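Putative transcriptional regulator (TetR/AcrR family) (Acinetobacter sp., PDB 3KNW) probably binds DNA through a helix-turn-helix domain and regulates transcription, as expected for a member of the TetR/AcrR family. Local coordinates at residues A[23-26]-A[27-30]; A[83-87]-A[88-92]. One frame throughout, in Å; residues are numbered along the deposited sequence.

Interaction 1. Residues A[23-26]-A[27-30]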
ATOM      1  N   GLY A  23       5.057 -16.671 -14.565  1.00 17.89           N
ATOM      2  CA  GLY A  23       4.238 -15.479 -14.637  1.00 17.74           C
ATOM      3  C   GLY A  23       4.239 -14.678 -13.324  1.00 17.77           C
ATOM      4  O   GLY A  23       4.367 -13.452 -13.333  1.00 16.26           O
ATOM      5  N   PHE A  24       4.149 -15.409 -12.217  1.00 17.94           N
ATOM      6  CA  PHE A  24       4.021 -14.835 -10.913  1.00 19.36           C
ATOM      7  C   PHE A  24       5.227 -13.969 -10.557  1.00 20.17           C
ATOM      8  O   PHE A  24       5.062 -12.850 -10.100  1.00 20.18           O
ATOM      9  CB  PHE A  24       3.846 -15.922  -9.852  1.00 19.49           C
ATOM     10  CG  PHE A  24       3.811 -15.363  -8.479  1.00 18.26           C
ATOM     11  CD1 PHE A  24       2.740 -14.597  -8.076  1.00 17.64           C
ATOM     12  CD2 PHE A  24       4.874 -15.519  -7.624  1.00 19.09           C
ATOM     13  CE1 PHE A  24       2.705 -14.033  -6.842  1.00 15.83           C
ATOM     14  CE2 PHE A  24       4.843 -14.960  -6.366  1.00 18.59           C
ATOM     15  CZ  PHE A  24       3.755 -14.209  -5.980  1.00 17.75           C
ATOM     16  N   HIS A  25       6.424 -14.497 -10.772  1.00 21.01           N
ATOM     17  CA  HIS A  25       7.634 -13.723 -10.591  1.00 22.41           C
ATOM     18  C   HIS A  25       7.577 -12.495 -11.473  1.00 22.82           C
ATOM     19  O   HIS A  25       7.845 -11.384 -11.014  1.00 23.32           O
ATOM     20  CB  HIS A  25       8.898 -14.543 -10.886  1.00 22.68           C
ATOM     21  CG  HIS A  25       9.161 -15.622  -9.882  1.00 25.17           C
ATOM     22  ND1 HIS A  25       9.495 -15.353  -8.569  1.00 29.29           N
ATOM     23  CD2 HIS A  25       9.132 -16.974  -9.992  1.00 27.55           C
ATOM     24  CE1 HIS A  25       9.669 -16.491  -7.919  1.00 30.00           C
ATOM     25  NE2 HIS A  25       9.444 -17.490  -8.757  1.00 29.38           N
ATOM     26  N   LEU A  26       7.200 -12.671 -12.727  1.00 23.28           N
ATOM     27  CA  LEU A  26       7.176 -11.539 -13.618  1.00 23.65           C
ATOM     28  C   LEU A  26       6.338 -10.448 -12.993  1.00 24.08           C
ATOM     29  O   LEU A  26       6.763  -9.303 -12.936  1.00 24.46           O
ATOM     30  CB  LEU A  26       6.609 -11.921 -14.975  1.00 23.67           C
ATOM     31  CG  LEU A  26       6.886 -10.995 -16.167  1.00 23.42           C
ATOM     32  CD1 LEU A  26       8.356 -10.552 -16.283  1.00 20.65           C
ATOM     33  CD2 LEU A  26       6.435 -11.728 -17.432  1.00 22.81           C
ATOM     34  N   VAL A  27       5.164 -10.817 -12.489  1.00 24.51           N
ATOM     35  CA  VAL A  27       4.200  -9.834 -12.000  1.00 24.54           C
ATOM     36  C   VAL A  27       4.637  -9.134 -10.706  1.00 25.21           C
ATOM     37  O   VAL A  27       4.289  -7.994 -10.506  1.00 25.83           O
ATOM     38  CB  VAL A  27       2.773 -10.446 -11.826  1.00 24.94           C
ATOM     39  CG1 VAL A  27       1.814  -9.444 -11.146  1.00 22.78           C
ATOM     40  CG2 VAL A  27       2.207 -10.880 -13.164  1.00 20.99           C
ATOM     41  N   LEU A  28       5.385  -9.787  -9.829  1.00 26.00           N
ATOM     42  CA  LEU A  28       5.945  -9.084  -8.665  1.00 26.93           C
ATOM     43  C   LEU A  28       6.868  -7.933  -9.068  1.00 27.30           C
ATOM     44  O   LEU A  28       6.906  -6.910  -8.388  1.00 27.77           O
ATOM     45  CB  LEU A  28       6.755 -10.024  -7.785  1.00 27.26           C
ATOM     46  CG  LEU A  28       6.031 -11.142  -7.036  1.00 28.51           C
ATOM     47  CD1 LEU A  28       6.780 -12.490  -7.219  1.00 29.20           C
ATOM     48  CD2 LEU A  28       5.888 -10.793  -5.573  1.00 26.98           C
ATOM     49  N   ARG A  29       7.629  -8.134 -10.144  1.00 27.88           N
ATOM     50  CA  ARG A  29       8.555  -7.141 -10.672  1.00 28.17           C
ATOM     51  C   ARG A  29       7.841  -6.051 -11.448  1.00 28.00           C
ATOM     52  O   ARG A  29       8.136  -4.878 -11.256  1.00 28.14           O
ATOM     53  CB  ARG A  29       9.600  -7.776 -11.613  1.00 28.51           C
ATOM     54  CG  ARG A  29      10.823  -8.428 -10.927  1.00 30.58           C
ATOM     55  CD  ARG A  29      10.796  -9.969 -11.006  1.00 33.63           C
ATOM     56  NE  ARG A  29      12.128 -10.592 -10.876  1.00 35.76           N
ATOM     57  CZ  ARG A  29      12.467 -11.806 -11.345  1.00 36.85           C
ATOM     58  NH1 ARG A  29      11.599 -12.569 -12.011  1.00 36.31           N
ATOM     59  NH2 ARG A  29      13.705 -12.257 -11.163  1.00 38.00           N
ATOM     60  N   LYS A  30       6.924  -6.427 -12.333  1.00 27.98           N
ATOM     61  CA  LYS A  30       6.450  -5.499 -13.363  1.00 28.43           C
ATOM     62  C   LYS A  30       4.943  -5.275 -13.455  1.00 28.12           C
ATOM     63  O   LYS A  30       4.475  -4.480 -14.271  1.00 28.54           O
ATOM     64  CB  LYS A  30       6.985  -5.946 -14.729  1.00 29.01           C
ATOM     65  CG  LYS A  30       8.529  -5.902 -14.818  1.00 31.22           C
ATOM     66  CD  LYS A  30       9.067  -6.294 -16.222  1.00 33.15           C
ATOM     67  CE  LYS A  30      10.601  -6.517 -16.214  1.00 33.95           C
ATOM     68  NZ  LYS A  30      11.346  -5.400 -15.523  1.00 35.40           N
TER
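F24 and L28, one turn apart on the same helix, make the main side-chain contact here. The isobutyl group of L28 lies over one face of the phenyl ring: its CG is 4.3 Å from the ring centroid and 24° off the normal, a CH-pi contact displaced toward the rim. The methyl CD1 comes nearest, 3.3 Å from F24 CE2. F24 CG is anti to the backbone N (chi1 176°), which sends the ring outward from the helix, and the L28 side chain leans back toward the preceding turn to meet its face.

On the exposed flank R29 folds back over the preceding turn. Its chain bends at chi2 (108°), bringing CD to 3.3 Å from the carbonyl O of H25 and laying NH1 beside the CB of H25 at 3.5 Å. The guanidinium and imidazole approach obliquely without a polar bond between them. V27, on the buried side, sets CG2 against the carbonyl O of G23 at 3.4 Å.

Behind these side chains stands the helical backbone. V27 N donates to G23 O at 2.9 Å, L28 N to F24 O, and K30 N to L26 O at 2.9 Å. R29 N is held less well, with weak bonds to both H25 O and L26 O, as the helix nears its end at residue 30.

The surroundings divide the helix by face. L26 packs on E39, I40 and T43 of helix 37-44, within the predicted helix-turn-helix, whereas V27 and F24 rest on L65 of helix 58-81, where the F24 ring also meets that of Y69 at a shallow interplanar angle. At the C-terminal end, R29 O accepts a hydrogen bond from K116 NZ, tying this N-terminal helix to helix 111-119; the contact thus lies where the probable DNA-binding domain meets the rest of the chain.

Interaction 2. Residues A[83-87]-A[88-92]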
ATOM      1  N   THR A  83      -0.956 -26.089  14.556  1.00 25.90           N
ATOM      2  CA  THR A  83      -0.092 -26.611  15.591  1.00 25.85           C
ATOM      3  C   THR A  83      -0.898 -26.470  16.881  1.00 25.02           C
ATOM      4  O   THR A  83      -2.047 -26.016  16.854  1.00 25.05           O
ATOM      5  CB  THR A  83       1.255 -25.850  15.688  1.00 25.93           C
ATOM      6  OG1 THR A  83       1.667 -25.449  14.379  1.00 27.01           O
ATOM      7  CG2 THR A  83       2.359 -26.757  16.334  1.00 27.12           C
ATOM      8  N   GLU A  84      -0.328 -26.888  18.003  1.00 23.98           N
ATOM      9  CA  GLU A  84      -1.070 -26.847  19.244  1.00 23.27           C
ATOM     10  C   GLU A  84      -0.466 -25.758  20.106  1.00 21.85           C
ATOM     11  O   GLU A  84      -0.014 -26.009  21.221  1.00 22.25           O
ATOM     12  CB  GLU A  84      -1.101 -28.229  19.929  1.00 23.50           C
ATOM     13  CG  GLU A  84      -2.241 -28.375  20.985  1.00 25.13           C
ATOM     14  CD  GLU A  84      -3.655 -28.709  20.408  1.00 27.13           C
ATOM     15  OE1 GLU A  84      -3.817 -28.861  19.172  1.00 27.24           O
ATOM     16  OE2 GLU A  84      -4.618 -28.837  21.219  1.00 29.16           O
ATOM     17  N   THR A  85      -0.458 -24.546  19.553  1.00 20.02           N
ATOM     18  CA  THR A  85      -0.073 -23.333  20.272  1.00 18.50           C
ATOM     19  C   THR A  85      -1.277 -22.403  20.409  1.00 17.00           C
ATOM     20  O   THR A  85      -2.385 -22.729  19.973  1.00 16.87           O
ATOM     21  CB  THR A  85       1.074 -22.547  19.543  1.00 19.08           C
ATOM     22  OG1 THR A  85       0.635 -22.156  18.221  1.00 19.52           O
ATOM     23  CG2 THR A  85       2.412 -23.384  19.478  1.00 17.62           C
ATOM     24  N   SER A  86      -1.040 -21.277  21.079  1.00 14.96           N
ATOM     25  CA  SER A  86      -1.965 -20.168  21.216  1.00 13.55           C
ATOM     26  C   SER A  86      -2.533 -19.637  19.897  1.00 12.32           C
ATOM     27  O   SER A  86      -1.910 -19.766  18.859  1.00 12.34           O
ATOM     28  CB  SER A  86      -1.225 -18.984  21.833  1.00 13.32           C
ATOM     29  OG  SER A  86      -1.539 -18.858  23.172  1.00 12.76           O
ATOM     30  N   ALA A  87      -3.706 -19.003  19.982  1.00 10.60           N
ATOM     31  CA  ALA A  87      -4.208 -18.172  18.901  1.00  9.37           C
ATOM     32  C   ALA A  87      -3.215 -17.013  18.738  1.00  8.24           C
ATOM     33  O   ALA A  87      -2.828 -16.674  17.621  1.00  7.50           O
ATOM     34  CB  ALA A  87      -5.659 -17.646  19.211  1.00  8.46           C
ATOM     35  N   ARG A  88      -2.794 -16.437  19.859  1.00  6.97           N
ATOM     36  CA  ARG A  88      -1.910 -15.303  19.837  1.00  7.65           C
ATOM     37  C   ARG A  88      -0.589 -15.584  19.132  1.00  8.19           C
ATOM     38  O   ARG A  88      -0.151 -14.811  18.246  1.00  8.77           O
ATOM     39  CB  ARG A  88      -1.630 -14.852  21.238  1.00  7.90           C
ATOM     40  CG  ARG A  88      -0.492 -13.876  21.287  1.00 11.14           C
ATOM     41  CD  ARG A  88      -0.561 -13.125  22.571  1.00 12.73           C
ATOM     42  NE  ARG A  88       0.427 -12.071  22.606  1.00 14.29           N
ATOM     43  CZ  ARG A  88       0.270 -10.931  23.263  1.00 13.94           C
ATOM     44  NH1 ARG A  88      -0.846 -10.698  23.948  1.00 14.56           N
ATOM     45  NH2 ARG A  88       1.230 -10.015  23.227  1.00 14.77           N
ATOM     46  N   ASP A  89       0.043 -16.679  19.515  1.00  7.88           N
ATOM     47  CA  ASP A  89       1.300 -17.061  18.923  1.00  8.27           C
ATOM     48  C   ASP A  89       1.071 -17.457  17.496  1.00  7.53           C
ATOM     49  O   ASP A  89       1.949 -17.259  16.672  1.00  8.29           O
ATOM     50  CB  ASP A  89       2.024 -18.180  19.751  1.00  8.35           C
ATOM     51  CG  ASP A  89       2.527 -17.667  21.121  1.00 10.69           C
ATOM     52  OD1 ASP A  89       2.237 -16.493  21.498  1.00 13.73           O
ATOM     53  OD2 ASP A  89       3.187 -18.426  21.844  1.00 13.99           O
ATOM     54  N   LYS A  90      -0.078 -18.017  17.167  1.00  6.78           N
ATOM     55  CA  LYS A  90      -0.289 -18.362  15.761  1.00  6.70           C
ATOM     56  C   LYS A  90      -0.295 -17.104  14.887  1.00  6.95           C
ATOM     57  O   LYS A  90       0.181 -17.110  13.735  1.00  6.91           O
ATOM     58  CB  LYS A  90      -1.602 -19.108  15.587  1.00  7.25           C
ATOM     59  CG  LYS A  90      -1.507 -20.644  15.763  1.00  6.16           C
ATOM     60  CD  LYS A  90      -2.866 -21.259  15.598  1.00  5.03           C
ATOM     61  CE  LYS A  90      -3.080 -22.510  16.508  1.00  7.60           C
ATOM     62  NZ  LYS A  90      -4.524 -22.691  16.808  1.00  6.95           N
ATOM     63  N   LEU A  91      -0.845 -16.030  15.466  1.00  6.71           N
ATOM     64  CA  LEU A  91      -1.054 -14.764  14.785  1.00  6.10           C
ATOM     65  C   LEU A  91       0.270 -14.001  14.721  1.00  6.32           C
ATOM     66  O   LEU A  91       0.561 -13.330  13.739  1.00  6.15           O
ATOM     67  CB  LEU A  91      -2.120 -13.930  15.519  1.00  4.96           C
ATOM     68  CG  LEU A  91      -2.420 -12.570  14.881  1.00  4.25           C
ATOM     69  CD1 LEU A  91      -2.614 -12.681  13.426  1.00  2.00           C
ATOM     70  CD2 LEU A  91      -3.613 -11.982  15.470  1.00  3.70           C
HETATM   71  N   MSE A  92       1.086 -14.127  15.751  1.00  6.46           N
HETATM   72  CA  MSE A  92       2.407 -13.461  15.745  1.00  6.74           C
HETATM   73  C   MSE A  92       3.318 -14.202  14.810  1.00  6.92           C
HETATM   74  O   MSE A  92       4.108 -13.621  14.125  1.00  8.41           O
HETATM   75  CB  MSE A  92       3.011 -13.373  17.141  1.00  6.02           C
HETATM   76  CG  MSE A  92       2.294 -12.403  18.070  1.00  3.84           C
HETATM   77 SE   MSE A  92       2.080 -10.616  17.379  0.70  2.00          SE
HETATM   78  CE  MSE A  92       3.949 -10.214  16.936  1.00  5.28           C
TER
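The carbonyl O of S86 accepts the first backbone bond of helix 87-100, from K90 N at 3.0 Å, while the aliphatic part of the K90 side chain closes round the same oxygen. K90 CG stands 3.2 Å from S86 O, with CB and CD a little farther off. The donor lies well above the carbonyl plane, 43° out of it, so the bond misses the lone-pair direction. The next bond, L91 N to A87 O at 3.0 Å, approaches its carbonyl closer to the plane.

S86 occupies the N-cap position, yet its hydroxyl makes no capping bond. What faces the first turn is its CB, 3.5 Å from D89 N, with the CB of D89 packed alongside.

K90 runs back alongside the incoming loop. A bend at chi3 (-146°) swings CE toward the carbonyl of T85, 3.5 Å from its O, while T83 O approaches the same carbon from another side. T85 adds its hydroxyl, OG1 meeting K90 CG at 3.6 Å across the two side chains.

R88 leaves in another direction, extended from CG to NE, and its guanidinium forms a salt bridge with D201 near the modelled C-terminus. A87 and L91 face helix 126-153, touching E153 and I147, and the side chain of K90 touches L146 of that helix.

Chemically, then, this N-terminus of helix 87-100, which opens the TetR-type C-terminal region, relies on backbone i to i+4 bonds without a side-chain cap, and on methylene groups lying against oxygens. The carbonyls of T83 and T85 may still offer the K90 ammonium a mildly favourable electrostatic setting, though NZ stays 3.8 Å from T85 O, and the strong charge pairing belongs to R88.

Interactions 1 and 2 are both local and partly buried, but they sit on opposite sides of the chain's centre, with their centres 32 Å apart and no touch between them. Residues 23-30 form the closing turns of helix 13-30 in the probable DNA-binding part; residues 83-92 lead from a loop into helix 87-100 of the C-terminal, TetR-type domain. An aromatic ring and a leucine dominate the first, whereas lysine methylenes and loop carbonyls dominate the second. Helix 58-81 packs against the first contact and ends just before the second, spanning the distance between them, one at a helix's finish and the other at a helix's start.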